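Local coordinates for ABC transporter periplasmic substrate-binding protein (Desulfovibrio alaskensis, PDB 5MY5) that probably binds tungstate in the periplasm with high selectivity and hands it to an ABC transporter for uptake into the cell, at residues Ser35-Gly40 with Leu57-Val62; Asp75-Leu80 with Lys236-Leu241; Ser153-Ile158 with Glu166-Gln171. The protein carries 2 engineered substitutions. All coordinates share one frame; numbering follows the deposited sequence.

Contact 1 (Ser35-Gly40 with Leu57-Val62); sequences STDNTG and LRWTAV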
loop_
_atom_site.group_PDB
_atom_site.type_symbol
_atom_site.label_atom_id
_atom_site.label_comp_id
_atom_site.label_asym_id
_atom_site.label_seq_id
_atom_site.Cartn_x
_atom_site.Cartn_y
_atom_site.Cartn_z
ATOM N N SER A 35 7.322 -0.150 -1.075
ATOM C CA SER A 35 6.206 0.118 -1.924
ATOM C C SER A 35 5.962 1.627 -1.999
ATOM O O SER A 35 5.628 2.171 -3.092
ATOM C CB SER A 35 4.890 -0.594 -1.526
ATOM O OG SER A 35 4.526 -0.293 -0.223
ATOM N N THR A 36 6.116 2.313 -0.853
ATOM C CA THR A 36 5.903 3.773 -0.827
ATOM C C THR A 36 6.877 4.436 -1.795
ATOM O O THR A 36 6.493 5.306 -2.635
ATOM C CB THR A 36 6.065 4.329 0.588
ATOM O OG1 THR A 36 5.138 3.677 1.464
ATOM C CG2 THR A 36 5.719 5.815 0.605
ATOM N N ASP A 37 8.111 4.068 -1.644
ATOM C CA ASP A 37 9.155 4.685 -2.502
ATOM C C ASP A 37 8.862 4.424 -3.987
ATOM O O ASP A 37 8.968 5.357 -4.819
ATOM C CB ASP A 37 10.495 4.177 -2.085
ATOM C CG ASP A 37 11.665 4.871 -2.812
ATOM O OD1 ASP A 37 11.839 6.093 -2.651
ATOM O OD2 ASP A 37 12.405 4.161 -3.477
ATOM N N ASN A 38 8.511 3.209 -4.313
ATOM C CA ASN A 38 8.144 2.882 -5.697
ATOM C C ASN A 38 7.096 3.747 -6.348
ATOM O O ASN A 38 7.181 3.887 -7.583
ATOM C CB ASN A 38 7.745 1.432 -5.847
ATOM C CG ASN A 38 8.914 0.495 -5.613
ATOM O OD1 ASN A 38 10.055 0.896 -5.673
ATOM N ND2 ASN A 38 8.598 -0.756 -5.340
ATOM N N THR A 39 6.142 4.323 -5.604
ATOM C CA THR A 39 5.079 5.147 -6.195
ATOM C C THR A 39 5.656 6.454 -6.717
ATOM O O THR A 39 5.001 7.122 -7.507
ATOM C CB THR A 39 3.962 5.560 -5.184
ATOM O OG1 THR A 39 4.488 6.390 -4.123
ATOM C CG2 THR A 39 3.274 4.306 -4.561
ATOM N N GLY A 40 6.763 6.881 -6.130
ATOM C CA GLY A 40 7.370 8.182 -6.416
ATOM C C GLY A 40 6.723 9.387 -5.752
ATOM O O GLY A 40 7.164 10.529 -5.991
ATOM N N LEU A 57 13.888 16.683 3.828
ATOM C CA LEU A 57 13.404 15.321 4.178
ATOM C C LEU A 57 14.273 14.311 3.486
ATOM O O LEU A 57 14.395 14.308 2.272
ATOM C CB LEU A 57 11.961 15.121 3.718
ATOM C CG LEU A 57 11.333 13.752 3.951
ATOM C CD1 LEU A 57 11.101 13.453 5.432
ATOM C CD2 LEU A 57 10.012 13.558 3.172
ATOM N N ARG A 58 14.829 13.388 4.277
ATOM C CA ARG A 58 15.619 12.264 3.791
ATOM C C ARG A 58 14.872 11.026 4.201
ATOM O O ARG A 58 14.420 10.915 5.338
ATOM C CB ARG A 58 17.034 12.271 4.299
ATOM C CG ARG A 58 17.888 13.415 3.802
ATOM C CD ARG A 58 19.274 13.330 4.416
ATOM N NE ARG A 58 20.034 14.571 4.206
ATOM C CZ ARG A 58 21.117 14.878 4.921
ATOM N NH1 ARG A 58 21.594 14.063 5.869
ATOM N NH2 ARG A 58 21.701 16.059 4.730
ATOM N N TRP A 59 14.791 10.049 3.325
ATOM C CA TRP A 59 14.073 8.850 3.701
ATOM C C TRP A 59 14.839 7.605 3.291
ATOM O O TRP A 59 15.566 7.644 2.355
ATOM C CB TRP A 59 12.647 8.794 3.177
ATOM C CG TRP A 59 12.446 8.765 1.722
ATOM C CD1 TRP A 59 12.229 7.667 0.936
ATOM C CD2 TRP A 59 12.431 9.895 0.866
ATOM N NE1 TRP A 59 12.065 8.053 -0.367
ATOM C CE2 TRP A 59 12.193 9.416 -0.446
ATOM C CE3 TRP A 59 12.537 11.281 1.081
ATOM C CZ2 TRP A 59 12.152 10.272 -1.561
ATOM C CZ3 TRP A 59 12.510 12.136 -0.034
ATOM C CH2 TRP A 59 12.276 11.627 -1.333
ATOM N N THR A 60 14.653 6.530 4.017
ATOM C CA THR A 60 15.114 5.238 3.619
ATOM C C THR A 60 13.901 4.355 3.524
ATOM O O THR A 60 13.007 4.373 4.452
ATOM C CB THR A 60 16.029 4.723 4.718
ATOM O OG1 THR A 60 17.214 5.562 4.672
ATOM C CG2 THR A 60 16.488 3.317 4.470
ATOM N N ALA A 61 13.868 3.583 2.433
ATOM C CA ALA A 61 12.760 2.700 2.097
ATOM C C ALA A 61 13.126 1.248 2.265
ATOM O O ALA A 61 14.085 0.744 1.621
ATOM C CB ALA A 61 12.311 2.980 0.664
ATOM N N VAL A 62 12.395 0.566 3.145
ATOM C CA VAL A 62 12.688 -0.827 3.574
ATOM C C VAL A 62 11.399 -1.549 3.739
ATOM O O VAL A 62 10.353 -0.970 3.494
ATOM C CB VAL A 62 13.499 -0.786 4.884
ATOM C CG1 VAL A 62 14.886 -0.254 4.615
ATOM C CG2 VAL A 62 12.861 0.015 6.006
#

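Contact 2 (Asp75-Leu80 with Lys236-Leu241); sequences DVDILL and KVKKDL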
loop_
_atom_site.group_PDB
_atom_site.type_symbol
_atom_site.label_atom_id
_atom_site.label_comp_id
_atom_site.label_asym_id
_atom_site.label_seq_id
_atom_site.Cartn_x
_atom_site.Cartn_y
_atom_site.Cartn_z
ATOM N N ASP A 75 16.896 5.332 14.882
ATOM C CA ASP A 75 17.632 5.654 13.674
ATOM C C ASP A 75 17.029 6.898 12.947
ATOM O O ASP A 75 17.644 7.525 12.044
ATOM C CB ASP A 75 17.695 4.491 12.679
ATOM C CG ASP A 75 18.496 3.321 13.125
ATOM O OD1 ASP A 75 19.566 3.574 13.688
ATOM O OD2 ASP A 75 18.150 2.144 12.787
ATOM N N VAL A 76 15.722 7.091 13.123
ATOM C CA VAL A 76 14.902 8.044 12.392
ATOM C C VAL A 76 13.971 8.811 13.317
ATOM O O VAL A 76 13.697 8.426 14.465
ATOM C CB VAL A 76 14.075 7.344 11.258
ATOM C CG1 VAL A 76 14.939 6.696 10.216
ATOM C CG2 VAL A 76 13.043 6.367 11.838
ATOM N N ASP A 77 13.484 9.950 12.839
ATOM C CA ASP A 77 12.593 10.793 13.535
ATOM C C ASP A 77 11.082 10.510 13.355
ATOM O O ASP A 77 10.240 10.926 14.144
ATOM C CB ASP A 77 12.838 12.238 13.072
ATOM C CG ASP A 77 14.311 12.649 13.196
ATOM O OD1 ASP A 77 14.863 12.555 14.341
ATOM O OD2 ASP A 77 14.943 13.041 12.191
ATOM N N ILE A 78 10.766 9.866 12.235
ATOM C CA ILE A 78 9.339 9.659 11.838
ATOM C C ILE A 78 9.237 8.453 10.931
ATOM O O ILE A 78 10.141 8.141 10.187
ATOM C CB ILE A 78 8.823 10.951 11.134
ATOM C CG1 ILE A 78 7.336 10.899 11.024
ATOM C CG2 ILE A 78 9.536 11.182 9.839
ATOM C CD1 ILE A 78 6.752 12.226 10.561
ATOM N N LEU A 79 8.089 7.816 11.030
ATOM C CA LEU A 79 7.731 6.725 10.160
ATOM C C LEU A 79 6.602 7.226 9.226
ATOM O O LEU A 79 5.681 7.896 9.653
ATOM C CB LEU A 79 7.145 5.537 10.974
ATOM C CG LEU A 79 8.026 4.919 12.007
ATOM C CD1 LEU A 79 7.386 3.630 12.554
ATOM C CD2 LEU A 79 9.438 4.693 11.600
ATOM N N LEU A 80 6.645 6.683 8.026
ATOM C CA LEU A 80 5.445 6.818 7.098
ATOM C C LEU A 80 5.222 5.409 6.615
ATOM O O LEU A 80 5.931 4.891 5.774
ATOM C CB LEU A 80 5.755 7.790 5.932
ATOM C CG LEU A 80 4.596 7.965 4.954
ATOM C CD1 LEU A 80 3.351 8.560 5.589
ATOM C CD2 LEU A 80 5.145 8.842 3.769
ATOM N N LYS A 236 17.004 12.209 21.641
ATOM C CA LYS A 236 17.601 13.170 20.720
ATOM C C LYS A 236 16.788 13.295 19.413
ATOM O O LYS A 236 17.304 13.852 18.430
ATOM C CB LYS A 236 19.074 12.788 20.419
ATOM C CG LYS A 236 19.940 12.864 21.697
ATOM C CD LYS A 236 21.395 12.962 21.398
ATOM C CE LYS A 236 22.171 13.060 22.717
ATOM N NZ LYS A 236 23.558 13.541 22.466
ATOM N N VAL A 237 15.624 12.643 19.365
ATOM C CA VAL A 237 14.783 12.658 18.146
ATOM C C VAL A 237 14.333 14.107 17.824
ATOM O O VAL A 237 14.090 14.938 18.717
ATOM C CB VAL A 237 13.551 11.708 18.306
ATOM C CG1 VAL A 237 12.414 12.285 19.084
ATOM C CG2 VAL A 237 13.067 11.283 16.954
ATOM N N LYS A 238 14.220 14.397 16.515
ATOM C CA LYS A 238 13.841 15.741 16.082
ATOM C C LYS A 238 12.350 15.821 16.031
ATOM O O LYS A 238 11.712 15.865 14.964
ATOM C CB LYS A 238 14.502 16.068 14.727
ATOM C CG LYS A 238 16.034 16.020 14.714
ATOM C CD LYS A 238 16.597 17.088 15.628
ATOM C CE LYS A 238 18.045 17.449 15.265
ATOM N NZ LYS A 238 18.393 18.783 15.827
ATOM N N LYS A 239 11.681 15.799 17.179
ATOM C CA LYS A 239 10.230 15.809 17.289
ATOM C C LYS A 239 9.556 17.003 16.661
ATOM O O LYS A 239 8.469 16.893 16.092
ATOM C CB LYS A 239 9.804 15.717 18.791
ATOM C CG LYS A 239 8.303 15.790 19.064
ATOM C CD LYS A 239 7.505 14.635 18.393
ATOM C CE LYS A 239 6.180 14.308 19.041
ATOM N NZ LYS A 239 5.094 15.330 19.022
ATOM N N ASP A 240 10.185 18.167 16.816
ATOM C CA ASP A 240 9.540 19.365 16.287
ATOM C C ASP A 240 9.551 19.322 14.728
ATOM O O ASP A 240 8.598 19.685 14.124
ATOM C CB ASP A 240 10.275 20.606 16.762
ATOM C CG ASP A 240 10.074 20.861 18.197
ATOM O OD1 ASP A 240 9.051 20.418 18.778
ATOM O OD2 ASP A 240 10.935 21.552 18.754
ATOM N N LEU A 241 10.627 18.799 14.120
ATOM C CA LEU A 241 10.696 18.624 12.626
ATOM C C LEU A 241 9.607 17.566 12.246
ATOM O O LEU A 241 8.918 17.721 11.239
ATOM C CB LEU A 241 11.983 18.194 12.119
ATOM C CG LEU A 241 13.152 19.087 12.440
ATOM C CD1 LEU A 241 14.440 18.647 11.834
ATOM C CD2 LEU A 241 12.866 20.556 12.180
#

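Contact 3 (Ser153-Ile158 with Glu166-Gln171); sequences SLWKQI and EAWYVQ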
loop_
_atom_site.group_PDB
_atom_site.type_symbol
_atom_site.label_atom_id
_atom_site.label_comp_id
_atom_site.label_asym_id
_atom_site.label_seq_id
_atom_site.Cartn_x
_atom_site.Cartn_y
_atom_site.Cartn_z
ATOM N N SER A 153 -5.574 -11.969 3.875
ATOM C CA SER A 153 -6.559 -11.391 4.771
ATOM C C SER A 153 -7.932 -11.352 4.123
ATOM O O SER A 153 -8.923 -11.417 4.835
ATOM C CB SER A 153 -6.162 -9.987 5.290
ATOM O OG SER A 153 -6.426 -8.913 4.380
ATOM N N LEU A 154 -8.003 -11.158 2.798
ATOM C CA LEU A 154 -9.281 -11.091 2.076
ATOM C C LEU A 154 -10.040 -12.394 2.116
ATOM O O LEU A 154 -11.301 -12.433 2.305
ATOM C CB LEU A 154 -9.089 -10.751 0.616
ATOM C CG LEU A 154 -8.397 -9.407 0.296
ATOM C CD1 LEU A 154 -8.353 -9.105 -1.170
ATOM C CD2 LEU A 154 -9.023 -8.243 1.028
ATOM N N TRP A 155 -9.318 -13.499 1.976
ATOM C CA TRP A 155 -9.949 -14.781 2.013
ATOM C C TRP A 155 -10.534 -15.061 3.353
ATOM O O TRP A 155 -11.477 -15.828 3.430
ATOM C CB TRP A 155 -8.977 -15.911 1.613
ATOM C CG TRP A 155 -8.602 -15.873 0.207
ATOM C CD1 TRP A 155 -7.387 -15.342 -0.363
ATOM C CD2 TRP A 155 -9.371 -16.309 -0.966
ATOM N NE1 TRP A 155 -7.451 -15.454 -1.675
ATOM C CE2 TRP A 155 -8.628 -16.046 -2.112
ATOM C CE3 TRP A 155 -10.633 -16.919 -1.117
ATOM C CZ2 TRP A 155 -9.063 -16.388 -3.402
ATOM C CZ3 TRP A 155 -11.059 -17.243 -2.310
ATOM C CH2 TRP A 155 -10.339 -16.976 -3.491
ATOM N N LYS A 156 -9.932 -14.520 4.404
ATOM C CA LYS A 156 -10.428 -14.748 5.764
ATOM C C LYS A 156 -11.843 -14.253 5.989
ATOM O O LYS A 156 -12.472 -14.700 6.940
ATOM C CB LYS A 156 -9.488 -14.122 6.804
ATOM C CG LYS A 156 -8.200 -14.878 6.977
ATOM C CD LYS A 156 -8.282 -15.934 8.072
ATOM C CE LYS A 156 -6.891 -16.421 8.446
ATOM N NZ LYS A 156 -6.248 -15.506 9.432
ATOM N N GLN A 157 -12.362 -13.393 5.117
ATOM C CA GLN A 157 -13.704 -12.853 5.192
ATOM C C GLN A 157 -14.754 -13.482 4.288
ATOM O O GLN A 157 -15.877 -12.967 4.264
ATOM C CB GLN A 157 -13.666 -11.345 4.866
ATOM C CG GLN A 157 -12.603 -10.525 5.579
ATOM C CD GLN A 157 -12.697 -10.591 7.111
ATOM O OE1 GLN A 157 -11.858 -11.210 7.783
ATOM N NE2 GLN A 157 -13.701 -9.919 7.668
ATOM N N ILE A 158 -14.444 -14.533 3.515
ATOM C CA ILE A 158 -15.490 -15.246 2.730
ATOM C C ILE A 158 -16.103 -16.262 3.724
ATOM O O ILE A 158 -15.526 -16.521 4.763
ATOM C CB ILE A 158 -15.018 -15.953 1.387
ATOM C CG1 ILE A 158 -14.009 -17.090 1.622
ATOM C CG2 ILE A 158 -14.452 -14.944 0.382
ATOM C CD1 ILE A 158 -13.844 -18.060 0.449
ATOM N N GLU A 166 -6.398 -25.791 -2.809
ATOM C CA GLU A 166 -7.145 -26.013 -4.010
ATOM C C GLU A 166 -6.288 -25.859 -5.238
ATOM O O GLU A 166 -5.394 -24.973 -5.286
ATOM C CB GLU A 166 -8.403 -25.063 -4.158
ATOM C CG GLU A 166 -9.392 -25.099 -2.972
ATOM C CD GLU A 166 -9.769 -26.480 -2.393
ATOM O OE1 GLU A 166 -10.409 -27.203 -3.110
ATOM O OE2 GLU A 166 -9.363 -26.793 -1.210
ATOM N N ALA A 167 -6.440 -26.751 -6.224
ATOM C CA ALA A 167 -5.557 -26.730 -7.418
ATOM C C ALA A 167 -5.698 -25.504 -8.275
ATOM O O ALA A 167 -4.665 -25.142 -8.941
ATOM C CB ALA A 167 -5.730 -27.993 -8.227
ATOM N N TRP A 168 -6.831 -24.806 -8.171
ATOM C CA TRP A 168 -7.065 -23.571 -8.951
ATOM C C TRP A 168 -6.298 -22.384 -8.344
ATOM O O TRP A 168 -6.190 -21.360 -9.013
ATOM C CB TRP A 168 -8.558 -23.242 -9.143
ATOM C CG TRP A 168 -9.323 -23.218 -7.920
ATOM C CD1 TRP A 168 -10.082 -24.263 -7.404
ATOM C CD2 TRP A 168 -9.459 -22.155 -6.951
ATOM N NE1 TRP A 168 -10.592 -23.948 -6.221
ATOM C CE2 TRP A 168 -10.263 -22.645 -5.900
ATOM C CE3 TRP A 168 -8.918 -20.818 -6.816
ATOM C CZ2 TRP A 168 -10.566 -21.933 -4.823
ATOM C CZ3 TRP A 168 -9.300 -20.061 -5.721
ATOM C CH2 TRP A 168 -10.125 -20.592 -4.724
ATOM N N TYR A 169 -5.844 -22.493 -7.128
ATOM C CA TYR A 169 -5.160 -21.496 -6.399
ATOM C C TYR A 169 -3.656 -21.571 -6.550
ATOM O O TYR A 169 -3.074 -22.611 -6.142
ATOM C CB TYR A 169 -5.492 -21.595 -4.919
ATOM C CG TYR A 169 -5.001 -20.455 -3.995
ATOM C CD1 TYR A 169 -5.597 -19.176 -4.027
ATOM C CD2 TYR A 169 -3.962 -20.621 -3.148
ATOM C CE1 TYR A 169 -5.172 -18.190 -3.164
ATOM C CE2 TYR A 169 -3.527 -19.648 -2.303
ATOM C CZ TYR A 169 -4.134 -18.368 -2.306
ATOM O OH TYR A 169 -3.748 -17.430 -1.427
ATOM N N VAL A 170 -3.082 -20.644 -7.285
ATOM C CA VAL A 170 -1.652 -20.668 -7.732
ATOM C C VAL A 170 -0.879 -19.738 -6.823
ATOM O O VAL A 170 -1.268 -18.601 -6.561
ATOM C CB VAL A 170 -1.595 -20.197 -9.198
ATOM C CG1 VAL A 170 -0.130 -20.086 -9.619
ATOM C CG2 VAL A 170 -2.381 -21.065 -10.139
ATOM N N GLN A 171 0.244 -20.192 -6.294
ATOM C CA GLN A 171 1.151 -19.392 -5.458
ATOM C C GLN A 171 2.497 -19.256 -6.215
ATOM O O GLN A 171 3.184 -20.235 -6.458
ATOM C CB GLN A 171 1.378 -20.055 -4.113
ATOM C CG GLN A 171 0.092 -20.143 -3.303
ATOM C CD GLN A 171 0.233 -20.787 -1.946
ATOM O OE1 GLN A 171 0.479 -21.961 -1.923
ATOM N NE2 GLN A 171 0.127 -20.049 -0.862
#

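Contact 1 (Ser35-Gly40 with Leu57-Val62)
Asp37 and Trp59 join a short helix to an edge strand of the sheet in a small surface contact that rests on one indole-to-carboxylate hydrogen bond and one methyl contact. Trp59 NE1 donates to Asp37 OD1 at 3.0 Å, and the bond is nearly straight, with an N-H...O angle of 170°. At the indole, the acceptor lies at the ring edge, almost exactly in plane; at the carboxylate, the donor comes from the anti side and is tilted 32° out of the carboxylate plane. The two side chains cross at about a right angle. With CG anti to the backbone N (chi1 -174°), the Asp37 carboxylate reaches out to the indole edge, while Asp37 CB rests on the methyl group of Ala61, CB to CB 3.5 Å. The CB atoms of Trp59 and Ala61, two residues apart on the strand, are directed at the helix, that of the intervening Thr60 away from it.

Strand 27-33 leads directly into helix 34-39, helix 41-53 follows, and strand 56-62 returns parallel to strand 27-33. The contact therefore lies within a beta-alpha-beta crossover, part of the alternating helix and strand architecture of periplasmic binding proteins. Arg58, Thr60 and Val62 form backbone hydrogen bonds with strand 27-33, holding the strand that carries Trp59 in the sheet. The indole also packs on Leu42, Asp43 and Ala46 of helix 41-53, so the polar edge reaches one helix while the ring touches the next. At the end of the short helix, Gly40, with positive phi, also occupies the N-cap position of helix 41-53. Thr36 O accepts from both Thr39 N and Thr39 OG1, the hydroxyl bond being 2.7 Å and lying in the carbonyl plane, while Thr39 OG1 is also bonded to Leu41 N across the junction.

Contact 2 (Asp75-Leu80 with Lys236-Leu241)
The carboxylate of Asp77 takes the backbone N-H of Lys238 in a straight bond, Lys238 N to Asp77 OD1 2.9 Å at an N-H...O angle of 170°. The donor approaches from above the carboxylate plane, 54° out of it. Carbon packs around the same oxygen: Val237 CG2 lies 3.4 Å from Asp77 OD1, and the near part of the Lys238 chain runs alongside, with its CB 3.6 Å from Asp77 OD1. Val237 places CG2 anti to its backbone N, which lays this methyl 3.5 Å from Asp77 CA as the valine and aspartate side chains pass antiparallel to one another. The Lys238 chain bends at chi2 (-64°), and its end leads away from the contact.

The other carboxylate oxygen, Asp77 OD2, accepts from Met29 N, so this buried group ties two backbone segments together. Lys238 is the centre of an inverse gamma turn and the N-cap residue of the helix that follows. Val237 also packs on Val229 and Pro231. Asp77 stands just before strand 78-81, which pairs parallel with strand 27-33 and antiparallel with strand 221-228, while Ile78 rests on Ala242, Phe245 and Val246 of helix 239-250.

Contact 3 (Ser153-Ile158 with Glu166-Gln171)
Glu151 OE2 is gripped by two groups that meet across this contact, the indole NE1 of Trp155 and the hydroxyl OH of Tyr169, both hydrogen-bonded to it. The shared carboxylate oxygen holds the polar ends of the two rings together in a buried aromatic cluster. Tyr169 turns its edge toward the face of Trp155 in an offset edge-to-face pair, the planes 87° apart and the centroid of the Tyr169 ring 5.6 Å from that of the Trp155 five-membered ring. The closest approach in this pair is 3.9 Å, between Tyr169 CE1 and Trp155 NE1. At its far end the indole meets Trp168, CH2 to CH2 3.8 Å, with the six-membered rings inclined at 46°. The two indoles reach each other from opposing sides of the contact, and Trp155 CH2 lies near the plane of the Trp168 ring, at its edge. Glu166 CB and Tyr169 CB lie over the rim of one face of the Trp168 ring. A bound sodium ion lies about 4 Å from the Trp168 side chain. Trp155 also pairs edge-to-face with Phe138, completing aromatic packing across the beta-alpha-beta unit of strand 138-140, helix 146-155 and strand 169-171.

All three contacts reach the same mixed sheet, two on one side of the chain's centre and one on the other. Contacts 1 and 2 have their centres 16 Å apart and share strand 27-33: it pairs with strand 56-62 of contact 1 and strand 78-81 of contact 2. Contact 3, on the opposite side, has its centre 30 Å from that of contact 1 and 39 Å from that of contact 2. Along the chain, contact 1 closes first; contact 2 then opens, and both segments of contact 3 fall between the two segments of contact 2. This order suggests a chain that starts in one lobe, passes to the other and returns, as in other periplasmic binding proteins.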